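Local atomic coordinates of N-carbamoylsarcosine amidase related protein (Thermoplasma acidophilum, PDB entry 3EEF), a protein that binds zinc and probably hydrolyses carbon-nitrogen bonds such as that of N-carbamoylsarcosine, as a member of the isochorismatase-like cysteine hydrolases. Residues 94-99 with 134-139; 113-118 with 126-131; 29-34 with 77-82; 6-11 with 88-93; 50-53 with 58-61. All blocks are in the same frame, centred on the assembly; numbering follows the deposited sequence.

Interaction 1: residues 94-99 with 134-139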
# COMPACT_ATOMS: atom_id res chain seq x y z
N SER A 94 5.37 6.31 10.23
CA SER A 94 4.82 4.99 10.47
C SER A 94 5.78 3.84 10.18
O SER A 94 6.38 3.78 9.10
CB SER A 94 3.57 4.76 9.63
OG SER A 94 3.10 3.44 9.83
N GLY A 95 5.86 2.90 11.11
CA GLY A 95 6.60 1.66 10.90
C GLY A 95 6.12 0.78 9.76
O GLY A 95 6.83 -0.14 9.36
N PHE A 96 4.92 1.06 9.25
CA PHE A 96 4.36 0.28 8.14
C PHE A 96 4.66 0.84 6.77
O PHE A 96 4.69 0.08 5.80
CB PHE A 96 2.85 0.23 8.24
CG PHE A 96 2.34 -0.59 9.39
CD1 PHE A 96 2.09 -1.95 9.24
CD2 PHE A 96 2.08 -0.00 10.62
CE1 PHE A 96 1.58 -2.74 10.32
CE2 PHE A 96 1.59 -0.80 11.73
CZ PHE A 96 1.35 -2.15 11.56
N TYR A 97 4.85 2.16 6.65
CA TYR A 97 5.01 2.75 5.33
C TYR A 97 6.32 2.39 4.66
O TYR A 97 7.45 2.73 5.14
CB TYR A 97 4.86 4.26 5.32
CG TYR A 97 4.65 4.74 3.88
CD1 TYR A 97 5.67 5.36 3.16
CD2 TYR A 97 3.45 4.50 3.23
CE1 TYR A 97 5.49 5.76 1.86
CE2 TYR A 97 3.27 4.91 1.92
CZ TYR A 97 4.30 5.53 1.26
OH TYR A 97 4.13 5.95 -0.02
N GLY A 98 6.18 1.74 3.51
CA GLY A 98 7.33 1.29 2.75
C GLY A 98 8.15 0.20 3.41
O GLY A 98 9.34 0.04 3.09
N THR A 99 7.56 -0.53 4.36
CA THR A 99 8.29 -1.59 5.08
C THR A 99 7.59 -2.92 4.91
O THR A 99 6.50 -3.01 4.35
CB THR A 99 8.45 -1.30 6.61
OG1 THR A 99 7.21 -1.50 7.33
CG2 THR A 99 8.96 0.13 6.88
N ARG A 134 -5.21 -1.66 9.48
CA ARG A 134 -4.97 -3.05 9.15
C ARG A 134 -5.58 -4.02 10.19
O ARG A 134 -5.17 -5.16 10.26
CB ARG A 134 -3.45 -3.28 9.06
CG ARG A 134 -2.84 -2.67 7.83
CD ARG A 134 -1.36 -2.42 8.00
NE ARG A 134 -0.88 -1.78 6.79
CZ ARG A 134 -0.99 -0.49 6.51
NH1 ARG A 134 -1.53 0.37 7.37
NH2 ARG A 134 -0.55 -0.05 5.34
N ASN A 135 -6.52 -3.54 11.01
CA ASN A 135 -7.33 -4.40 11.88
C ASN A 135 -6.58 -5.12 13.01
O ASN A 135 -7.08 -6.11 13.54
CB ASN A 135 -8.09 -5.43 11.03
CG ASN A 135 -9.43 -5.88 11.65
OD1 ASN A 135 -10.20 -5.06 12.20
ND2 ASN A 135 -9.73 -7.17 11.54
N TYR A 136 -5.41 -4.63 13.39
CA TYR A 136 -4.76 -5.03 14.63
C TYR A 136 -5.43 -4.37 15.83
O TYR A 136 -5.95 -3.25 15.72
CB TYR A 136 -3.28 -4.64 14.61
CG TYR A 136 -2.53 -5.36 13.53
CD1 TYR A 136 -2.16 -6.69 13.70
CD2 TYR A 136 -2.26 -4.75 12.32
CE1 TYR A 136 -1.50 -7.38 12.71
CE2 TYR A 136 -1.61 -5.45 11.30
CZ TYR A 136 -1.23 -6.76 11.51
OH TYR A 136 -0.59 -7.46 10.53
N ARG A 137 -5.41 -5.05 16.97
CA ARG A 137 -5.66 -4.37 18.26
C ARG A 137 -4.36 -3.75 18.72
O ARG A 137 -3.27 -4.19 18.31
CB ARG A 137 -6.17 -5.33 19.34
CG ARG A 137 -7.52 -5.97 19.03
CD ARG A 137 -8.70 -4.97 19.05
NE ARG A 137 -8.76 -4.16 20.28
CZ ARG A 137 -9.05 -4.61 21.52
NH1 ARG A 137 -9.30 -5.90 21.74
NH2 ARG A 137 -9.08 -3.75 22.55
N ILE A 138 -4.48 -2.72 19.56
CA ILE A 138 -3.35 -1.91 19.93
C ILE A 138 -3.18 -1.78 21.44
O ILE A 138 -4.13 -1.46 22.14
CB ILE A 138 -3.45 -0.48 19.34
CG1 ILE A 138 -3.55 -0.54 17.79
CG2 ILE A 138 -2.23 0.37 19.81
CD1 ILE A 138 -4.14 0.73 17.07
N ILE A 139 -1.95 -1.98 21.91
CA ILE A 139 -1.57 -1.78 23.28
C ILE A 139 -0.36 -0.88 23.26
O ILE A 139 0.52 -1.07 22.42
CB ILE A 139 -1.18 -3.14 23.97
CG1 ILE A 139 -2.40 -4.08 23.99
CG2 ILE A 139 -0.59 -2.93 25.38
CD1 ILE A 139 -2.08 -5.49 24.54

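Interaction 2: residues 113-118 with 126-131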
# COMPACT_ATOMS: atom_id res chain seq x y z
N VAL A 113 -0.79 -5.49 18.31
CA VAL A 113 0.54 -4.91 18.36
C VAL A 113 0.74 -4.25 19.69
O VAL A 113 -0.14 -3.55 20.19
CB VAL A 113 0.82 -3.88 17.21
CG1 VAL A 113 0.90 -4.63 15.86
CG2 VAL A 113 -0.22 -2.79 17.19
N VAL A 114 1.89 -4.50 20.28
CA VAL A 114 2.27 -3.76 21.50
C VAL A 114 3.32 -2.78 21.11
O VAL A 114 4.34 -3.16 20.54
CB VAL A 114 2.82 -4.69 22.58
CG1 VAL A 114 3.14 -3.88 23.83
CG2 VAL A 114 1.80 -5.78 22.88
N LEU A 115 3.07 -1.51 21.40
CA LEU A 115 3.91 -0.40 20.90
C LEU A 115 4.72 0.25 22.02
O LEU A 115 4.18 0.65 23.03
CB LEU A 115 3.02 0.67 20.27
CG LEU A 115 2.17 0.27 19.08
CD1 LEU A 115 1.31 1.46 18.62
CD2 LEU A 115 3.08 -0.22 17.96
N ILE A 116 6.02 0.35 21.83
CA ILE A 116 6.86 1.14 22.69
C ILE A 116 7.84 1.95 21.84
O ILE A 116 8.05 1.65 20.65
CB ILE A 116 7.63 0.22 23.68
CG1 ILE A 116 8.69 -0.61 22.98
CG2 ILE A 116 6.65 -0.69 24.43
CD1 ILE A 116 9.50 -1.48 23.97
N GLY A 117 8.43 2.98 22.44
CA GLY A 117 9.51 3.77 21.81
C GLY A 117 9.19 5.25 21.61
O GLY A 117 8.38 5.82 22.33
N LEU A 118 9.79 5.83 20.58
CA LEU A 118 9.81 7.27 20.34
C LEU A 118 9.05 7.66 19.08
O LEU A 118 9.36 7.18 17.99
CB LEU A 118 11.27 7.73 20.18
CG LEU A 118 12.08 7.27 21.36
CD1 LEU A 118 13.48 7.78 21.25
CD2 LEU A 118 11.37 7.66 22.71
N HIS A 126 1.71 7.33 14.73
CA HIS A 126 1.55 7.08 13.30
C HIS A 126 1.56 5.59 13.00
O HIS A 126 0.75 5.09 12.24
CB HIS A 126 2.60 7.86 12.51
CG HIS A 126 2.24 9.30 12.33
ND1 HIS A 126 2.42 10.23 13.32
CD2 HIS A 126 1.62 9.94 11.31
CE1 HIS A 126 1.95 11.40 12.91
NE2 HIS A 126 1.48 11.26 11.69
N THR A 127 2.50 4.88 13.59
CA THR A 127 2.48 3.43 13.56
C THR A 127 1.14 2.87 14.07
O THR A 127 0.60 1.93 13.49
CB THR A 127 3.63 2.90 14.39
OG1 THR A 127 4.82 3.49 13.85
CG2 THR A 127 3.72 1.36 14.32
N ALA A 128 0.62 3.44 15.15
CA ALA A 128 -0.67 3.02 15.76
C ALA A 128 -1.80 3.14 14.75
O ALA A 128 -2.58 2.21 14.55
CB ALA A 128 -0.98 3.87 16.99
N ALA A 129 -1.85 4.29 14.10
CA ALA A 129 -2.85 4.60 13.08
C ALA A 129 -2.89 3.52 12.02
O ALA A 129 -3.96 2.97 11.68
CB ALA A 129 -2.54 5.98 12.44
N ASP A 130 -1.72 3.19 11.50
CA ASP A 130 -1.64 2.18 10.44
C ASP A 130 -2.04 0.79 10.90
O ASP A 130 -2.54 0.02 10.10
CB ASP A 130 -0.25 2.13 9.85
CG ASP A 130 -0.05 3.13 8.72
OD1 ASP A 130 -1.06 3.52 8.09
OD2 ASP A 130 1.12 3.51 8.47
N ALA A 131 -1.74 0.47 12.16
CA ALA A 131 -2.12 -0.79 12.80
C ALA A 131 -3.62 -0.94 12.80
O ALA A 131 -4.15 -1.98 12.42
CB ALA A 131 -1.60 -0.79 14.26

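Interaction 3: residues 29-34 with 77-82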
# COMPACT_ATOMS: atom_id res chain seq x y z
N GLY A 29 14.81 1.72 30.48
CA GLY A 29 14.56 0.64 31.45
C GLY A 29 13.32 -0.18 31.15
O GLY A 29 13.40 -1.38 30.88
N PRO A 30 12.15 0.47 31.17
CA PRO A 30 10.87 -0.15 30.78
C PRO A 30 10.88 -0.87 29.43
O PRO A 30 10.28 -1.94 29.30
CB PRO A 30 9.90 1.03 30.77
CG PRO A 30 10.44 1.93 31.86
CD PRO A 30 11.95 1.83 31.71
N ALA A 31 11.56 -0.31 28.44
CA ALA A 31 11.63 -0.92 27.12
C ALA A 31 12.36 -2.27 27.16
O ALA A 31 11.90 -3.27 26.61
CB ALA A 31 12.30 0.03 26.11
N ARG A 32 13.52 -2.27 27.81
CA ARG A 32 14.30 -3.49 28.03
C ARG A 32 13.46 -4.55 28.74
O ARG A 32 13.54 -5.73 28.41
CB ARG A 32 15.56 -3.19 28.86
CG ARG A 32 16.37 -4.43 29.28
CD ARG A 32 17.72 -4.06 29.92
NE ARG A 32 17.54 -3.31 31.17
CZ ARG A 32 17.95 -2.06 31.41
NH1 ARG A 32 18.62 -1.34 30.50
NH2 ARG A 32 17.70 -1.52 32.60
N LYS A 33 12.67 -4.12 29.71
CA LYS A 33 11.81 -5.02 30.48
C LYS A 33 10.74 -5.63 29.59
O LYS A 33 10.50 -6.83 29.64
CB LYS A 33 11.17 -4.24 31.63
CG LYS A 33 10.24 -5.03 32.53
CD LYS A 33 9.91 -4.20 33.80
CE LYS A 33 9.75 -5.06 35.06
NZ LYS A 33 9.59 -4.22 36.31
N VAL A 34 10.11 -4.80 28.77
CA VAL A 34 9.07 -5.28 27.85
C VAL A 34 9.69 -6.18 26.79
O VAL A 34 9.21 -7.30 26.54
CB VAL A 34 8.33 -4.13 27.18
CG1 VAL A 34 7.38 -4.65 26.07
CG2 VAL A 34 7.55 -3.33 28.24
N ASP A 77 22.53 0.44 22.47
CA ASP A 77 23.17 -0.80 22.95
C ASP A 77 22.43 -1.41 24.11
O ASP A 77 22.37 -2.63 24.23
CB ASP A 77 24.64 -0.57 23.35
CG ASP A 77 25.52 -0.30 22.15
OD1 ASP A 77 25.24 -0.87 21.06
OD2 ASP A 77 26.47 0.49 22.27
N GLU A 78 21.85 -0.56 24.95
CA GLU A 78 21.07 -1.02 26.10
C GLU A 78 20.05 -2.11 25.74
O GLU A 78 19.85 -3.04 26.52
CB GLU A 78 20.34 0.17 26.75
CG GLU A 78 21.26 1.16 27.50
CD GLU A 78 21.89 2.20 26.60
OE1 GLU A 78 22.13 1.92 25.41
OE2 GLU A 78 22.15 3.31 27.09
N ILE A 79 19.42 -1.98 24.57
CA ILE A 79 18.41 -2.95 24.09
C ILE A 79 18.80 -3.49 22.71
O ILE A 79 17.98 -3.65 21.83
CB ILE A 79 16.98 -2.34 24.08
CG1 ILE A 79 16.93 -1.05 23.24
CG2 ILE A 79 16.52 -2.06 25.50
CD1 ILE A 79 15.54 -0.51 23.06
N ARG A 80 20.09 -3.74 22.54
CA ARG A 80 20.62 -4.33 21.35
C ARG A 80 19.73 -5.47 20.90
O ARG A 80 19.27 -6.27 21.72
CB ARG A 80 22.02 -4.86 21.63
CG ARG A 80 22.96 -4.83 20.46
CD ARG A 80 24.24 -5.66 20.72
NE ARG A 80 24.72 -5.59 22.11
CZ ARG A 80 25.53 -4.65 22.61
NH1 ARG A 80 25.97 -3.63 21.86
NH2 ARG A 80 25.90 -4.71 23.90
N PRO A 81 19.47 -5.55 19.60
CA PRO A 81 18.63 -6.64 19.17
C PRO A 81 19.39 -7.97 19.22
O PRO A 81 20.60 -7.98 18.99
CB PRO A 81 18.26 -6.27 17.73
CG PRO A 81 18.66 -4.83 17.59
CD PRO A 81 19.80 -4.64 18.50
N SER A 82 18.66 -9.04 19.54
CA SER A 82 19.17 -10.41 19.56
C SER A 82 18.84 -11.15 18.28
O SER A 82 18.11 -10.65 17.43
CB SER A 82 18.53 -11.24 20.69
OG SER A 82 18.85 -10.73 21.97

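Interaction 4: residues 6-11 with 88-93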
# COMPACT_ATOMS: atom_id res chain seq x y z
N VAL A 6 6.39 -4.09 18.83
CA VAL A 6 6.97 -3.19 17.84
C VAL A 6 7.69 -2.09 18.59
O VAL A 6 7.06 -1.37 19.36
CB VAL A 6 5.90 -2.61 16.87
CG1 VAL A 6 6.53 -1.68 15.86
CG2 VAL A 6 5.18 -3.72 16.15
N VAL A 7 9.01 -2.01 18.41
CA VAL A 7 9.86 -1.09 19.15
C VAL A 7 10.26 0.06 18.25
O VAL A 7 11.13 -0.10 17.37
CB VAL A 7 11.16 -1.76 19.67
CG1 VAL A 7 11.87 -0.81 20.56
CG2 VAL A 7 10.88 -3.09 20.45
N VAL A 8 9.64 1.22 18.47
CA VAL A 8 9.76 2.35 17.52
C VAL A 8 10.92 3.34 17.81
O VAL A 8 10.92 3.98 18.85
CB VAL A 8 8.42 3.15 17.42
CG1 VAL A 8 8.52 4.22 16.31
CG2 VAL A 8 7.20 2.17 17.19
N ASP A 9 11.91 3.43 16.91
CA ASP A 9 12.95 4.48 16.94
C ASP A 9 13.76 4.61 18.23
O ASP A 9 14.16 5.72 18.62
CB ASP A 9 12.34 5.86 16.57
CG ASP A 9 12.13 6.03 15.07
OD1 ASP A 9 12.95 5.52 14.25
OD2 ASP A 9 11.12 6.67 14.70
N MSE A 10 14.05 3.49 18.87
CA MSE A 10 14.91 3.54 20.05
C MSE A 10 16.35 3.58 19.56
O MSE A 10 17.09 2.61 19.70
CB MSE A 10 14.67 2.33 20.97
CG MSE A 10 13.28 2.29 21.62
SE MSE A 10 13.00 3.70 22.92
CE MSE A 10 13.92 2.95 24.48
N VAL A 11 16.73 4.71 18.94
CA VAL A 11 18.01 4.81 18.25
C VAL A 11 18.86 5.91 18.90
O VAL A 11 18.35 6.77 19.60
CB VAL A 11 17.83 5.04 16.72
CG1 VAL A 11 16.99 3.89 16.13
CG2 VAL A 11 17.16 6.40 16.43
N LEU A 88 14.00 -3.48 11.11
CA LEU A 88 13.47 -2.89 9.89
C LEU A 88 13.96 -1.44 9.79
O LEU A 88 14.06 -0.71 10.83
CB LEU A 88 11.93 -2.92 9.89
CG LEU A 88 11.15 -4.16 9.41
CD1 LEU A 88 11.80 -5.45 9.90
CD2 LEU A 88 9.67 -4.10 9.81
N GLU A 89 14.29 -1.05 8.56
CA GLU A 89 14.61 0.34 8.26
C GLU A 89 13.33 0.96 7.75
O GLU A 89 12.64 0.35 6.94
CB GLU A 89 15.69 0.44 7.18
CG GLU A 89 17.09 0.02 7.63
CD GLU A 89 18.03 -0.11 6.46
OE1 GLU A 89 18.20 0.87 5.73
OE2 GLU A 89 18.60 -1.20 6.25
N LYS A 90 13.02 2.16 8.23
CA LYS A 90 11.86 2.90 7.75
C LYS A 90 12.27 4.31 7.30
O LYS A 90 13.27 4.85 7.78
CB LYS A 90 10.77 2.94 8.83
CG LYS A 90 11.07 3.82 10.05
CD LYS A 90 9.84 3.86 10.97
CE LYS A 90 10.03 4.79 12.14
NZ LYS A 90 9.69 6.23 11.83
N HIS A 91 11.48 4.89 6.39
CA HIS A 91 11.76 6.21 5.82
C HIS A 91 10.68 7.28 6.09
O HIS A 91 10.81 8.41 5.60
CB HIS A 91 11.97 6.05 4.31
CG HIS A 91 13.27 5.39 3.98
ND1 HIS A 91 14.43 6.10 3.76
CD2 HIS A 91 13.60 4.07 3.89
CE1 HIS A 91 15.42 5.25 3.53
NE2 HIS A 91 14.94 4.01 3.60
N ALA A 92 9.65 6.92 6.87
CA ALA A 92 8.54 7.81 7.24
C ALA A 92 8.11 7.50 8.66
O ALA A 92 8.64 6.56 9.32
CB ALA A 92 7.35 7.63 6.26
N TYR A 93 7.19 8.30 9.18
CA TYR A 93 6.85 8.20 10.61
C TYR A 93 6.35 6.81 10.99
O TYR A 93 6.85 6.21 11.96
CB TYR A 93 5.80 9.24 11.00
CG TYR A 93 6.22 10.70 10.80
CD1 TYR A 93 7.50 11.14 11.13
CD2 TYR A 93 5.30 11.63 10.36
CE1 TYR A 93 7.85 12.47 10.97
CE2 TYR A 93 5.64 12.97 10.20
CZ TYR A 93 6.91 13.38 10.51
OH TYR A 93 7.23 14.71 10.31

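Interaction 5: residues 50-53 with 58-61. With ZN (zinc ion), chain C.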
# COMPACT_ATOMS: atom_id res chain seq x y z
N ASP A 50 14.08 4.68 11.91
CA ASP A 50 14.44 5.64 10.88
C ASP A 50 15.80 5.32 10.28
O ASP A 50 16.75 5.02 11.01
CB ASP A 50 14.41 7.06 11.43
CG ASP A 50 13.00 7.69 11.38
OD1 ASP A 50 12.07 7.05 10.83
OD2 ASP A 50 12.86 8.85 11.83
N SER A 51 15.88 5.31 8.96
CA SER A 51 17.14 5.07 8.25
C SER A 51 17.08 5.92 6.98
O SER A 51 16.97 5.40 5.87
CB SER A 51 17.28 3.56 7.95
OG SER A 51 18.44 3.24 7.19
N HIS A 52 17.11 7.24 7.18
CA HIS A 52 16.69 8.22 6.18
C HIS A 52 17.72 8.50 5.11
O HIS A 52 18.91 8.41 5.36
CB HIS A 52 16.34 9.55 6.84
CG HIS A 52 15.03 9.54 7.58
ND1 HIS A 52 13.81 9.39 6.96
CD2 HIS A 52 14.76 9.74 8.90
CE1 HIS A 52 12.85 9.46 7.86
NE2 HIS A 52 13.39 9.69 9.05
N TYR A 53 17.20 8.78 3.91
CA TYR A 53 17.94 9.36 2.82
C TYR A 53 17.74 10.88 2.87
O TYR A 53 16.70 11.38 3.36
CB TYR A 53 17.42 8.91 1.44
CG TYR A 53 17.36 7.43 1.15
CD1 TYR A 53 18.41 6.57 1.46
CD2 TYR A 53 16.23 6.89 0.51
CE1 TYR A 53 18.33 5.19 1.16
CE2 TYR A 53 16.15 5.54 0.21
CZ TYR A 53 17.19 4.69 0.53
OH TYR A 53 17.04 3.36 0.22
N GLU A 58 10.18 13.81 4.85
CA GLU A 58 10.19 14.51 6.14
C GLU A 58 11.50 15.27 6.46
O GLU A 58 11.55 15.99 7.46
CB GLU A 58 9.85 13.53 7.26
CG GLU A 58 11.03 12.80 7.78
CD GLU A 58 10.63 11.72 8.76
OE1 GLU A 58 11.15 11.78 9.87
OE2 GLU A 58 9.82 10.83 8.40
N ILE A 59 12.53 15.11 5.62
CA ILE A 59 13.81 15.80 5.81
C ILE A 59 13.72 17.32 5.64
O ILE A 59 14.33 18.09 6.40
CB ILE A 59 14.90 15.22 4.90
CG1 ILE A 59 15.15 13.75 5.27
CG2 ILE A 59 16.18 16.01 5.03
CD1 ILE A 59 15.48 13.49 6.76
N ARG A 60 12.92 17.75 4.66
CA ARG A 60 12.51 19.14 4.53
C ARG A 60 11.93 19.69 5.86
O ARG A 60 12.18 20.84 6.21
CB ARG A 60 11.45 19.24 3.42
N ILE A 61 11.17 18.87 6.59
CA ILE A 61 10.54 19.34 7.84
C ILE A 61 11.52 19.38 9.01
O ILE A 61 11.54 20.36 9.75
CB ILE A 61 9.37 18.43 8.23
CG1 ILE A 61 8.27 18.50 7.15
CG2 ILE A 61 8.82 18.82 9.62
CD1 ILE A 61 7.19 17.45 7.33
ZN ZN C . 12.40 10.55 10.83

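Interaction 1: residues 94-99 with 134-139
F96 and R134 lie alongside each other where the loop that follows strand 86-90 of the parallel isochorismatase-type α/β sheet passes the C-terminal end of helix 123-133. The two side chains slide past one another in opposite directions, with the phenyl ring and the guanidinium plane only 22° apart. The arginine meets the ring mainly through CD, which approaches obliquely to 3.7 Å from CD1 of F96, with NE close to the same atom. Because the R134 chain is extended from CG to NE, it carries its guanidinium past the ring to the root of the phenylalanine, where F96 CB stands 4.3 Å above the centre of one guanidinium face. The charged end has its own partner, NH1 bonding to the carbonyl O of D130. Further along the ring, CE1 of F96 meets CE2 of Y136 at 4.3 Å, while the hydroxyl of Y136 bonds to D102.

In the next shell, a Schellman motif ends the helix: N135, in the positive-phi position (67°), turns the chain so that R134 and Y136 both face F96. T127, D130 and A131 of the same helix, with L101 and L105 of helix 101-107, complete the surroundings of the phenyl ring. The assembly closes in here as well, with Y133 of the second subunit against the Y97 ring and R106 of the fourth subunit packed on R134 and Y136. F96 itself is positioned by an ST turn, in which its backbone N donates a nearly straight bond (163°) of 3.1 Å to OG of S94, an oxygen lying at the edge of the phenyl ring, in its plane.

Interaction 2: residues 113-118 with 126-131
Within the β-α-β unit formed by strand 112-116, helix 123-133 and strand 137-141, V113 and L115 pack against T127, A128 and A131. Strand segment 113-116 and helix segment 126-131 run antiparallel, at 171°, with their axes 9.9 Å apart at closest approach. Small helix residues allow the strand side chains to reach the helix backbone: CD1 of L115 contacts CB of A128 at 3.7 Å and lies 3.8 Å from CA of A128. The other branch of L115 serves a different residue, CD2 lying 4.0 Å from CG2 of T127, whose side chain it crosses obliquely. That methyl is available because T127 has CG2 anti to its backbone N, while OG1 is engaged by the carbonyl O of C123 and the backbone N of G95. One helical turn on from T127 and A128, CG2 of V113 meets CB of A131 at 3.8 Å.

The interface is buried and wholly apolar. V6 of strand 3-8 and I138 of strand 137-141 flank L115, and F157 and Y161 of helix 153-161 cover A128 from the neighbouring helix. A helix lying antiparallel over the strand it follows is the standard arrangement of a β-α-β crossover, here part of the isochorismatase-like α/β/α fold.

Interaction 3: residues 29-34 with 77-82
R32 lies across the loop at 77-82 and contacts E78 and I79 along its length. At the root of the side chain, CB packs 3.7 Å from CG2 of I79, a methyl that is equally close to CA of R32 and so sits directly on the helix backbone. CG continues outward, anti to the backbone N (chi1 174°), and CD then passes the carbonyl O of E78 at 4.1 Å. A bend at chi3 (63°) swings the guanidinium to the E78 side, where NH1 comes within 4.4 Å of CB of E78, near the guanidinium plane and at its edge. The carboxylate of E78 leads away: NH1 of R32 and OE2 of E78 stay 6.8 Å apart, and OE1 is bonded to H16.

Beneath the arginine, the other branch of I79 puts CD1 4.5 Å from CB of A31, and both residues also touch the selenomethionine M10. The contact thus joins helix 22-40 to the loop that leads into strand 86-90, away from the zinc site. The join rests mainly on van der Waals packing, by an isoleucine wedge and the aliphatic arm of an arginine; with their charged atoms so far apart, R32 and E78 would probably add only a weak long-range attraction.

Interaction 4: residues 6-11 with 88-93
D9 and K90 meet at the C-terminal ends of strands 3-8 and 86-90, in the region where isochorismatase-like hydrolases of this α/β fold carry their active site. Strand 45-50 lies between these two strands in the sheet, so the pair spans it. The electrostatic link is a salt bridge from OD2 of D9 to NZ of K90, 3.2 Å long and weak as a hydrogen bond. The two side chains cross at about a right angle, and CE of K90 lies 3.4 Å from the same OD2. A bend at the end of the lysine, chi4 85°, turns NZ out of line with its extended stem. The zinc ligand D50 is a shared partner of both residues.

Apolar contact is slight: CG1 of V8 approaches CE of K90 at 4.5 Å. C123 of helix 123-133 touches D9 and K90, a grouping consistent with the Asp-Lys-Cys catalytic triad of the cysteine hydrolase family.

Backbone carbonyls supply the remaining hydrogen bonds, which hold NZ against its own loop. NZ of K90 donates to O of A92 at 2.7 Å, tilted 30° from that carbonyl plane, and to O of Y93 at 2.8 Å, which it approaches from above, 45° out of plane.

Interaction 5: residues 50-53 with 58-61
H52 and E58 cross at about a right angle and, together with D50, point their donor atoms at one zinc ion. The two carboxylates reach the metal from opposite directions with their planes 77° apart, whereas the imidazole and the E58 carboxylate are turned 57° against each other. Each ligand uses a single atom: OD2 of D50 and OE1 of E58 both bind at 2.0 Å, and NE2 of H52 binds at 2.2 Å. H65 supplies the fourth ligand. NE2 of H52 and OE1 of E58 approach to 3.2 Å because they share the metal, not through a hydrogen bond.

Second-shell bonds set the orientations. ND1 of H52 is held by D56, which fixes the rotation of the ring. D50, whose other carboxylate oxygen goes to K90, is also positioned by its backbone, its O accepting from OG of S66. E58 reaches inward with its chain extended beyond CG. Over one face of the imidazole lies CD1 of I59, 4.0 Å from CB of H52; the two side chains slide past each other in opposite directions. CG1 of I59 also comes within 3.4 Å of the carbonyl O of Y53, whose ring meets Y86 of the third subunit edge-to-face.

The zinc therefore ties the end of strand 45-50, next to the edge strand 86-90, to E58 at the short helix 59-62.

Interactions 4 and 5 form one polar site: NZ of K90 lies 2.7 Å from OD1 of D50, and OD1 of D9 lies 2.7 Å from N of D50, so the lysine-aspartate pair is coupled directly to a zinc ligand. Segment 134-139 of interaction 1 begins where the helix of interaction 2 ends, and their strands 137-141 and 112-116 are sheet neighbours, with O of I139 and N of L115 at 2.8 Å. Interaction 2 connects to interaction 4 through the sheet, O of I116 meeting N of V8 at 2.7 Å. Interaction 3 is remote from the metal site, its centre about 25 Å from that of interaction 5, yet CD1 of I79 touches CB of M10 at 3.6 Å, directly after D9.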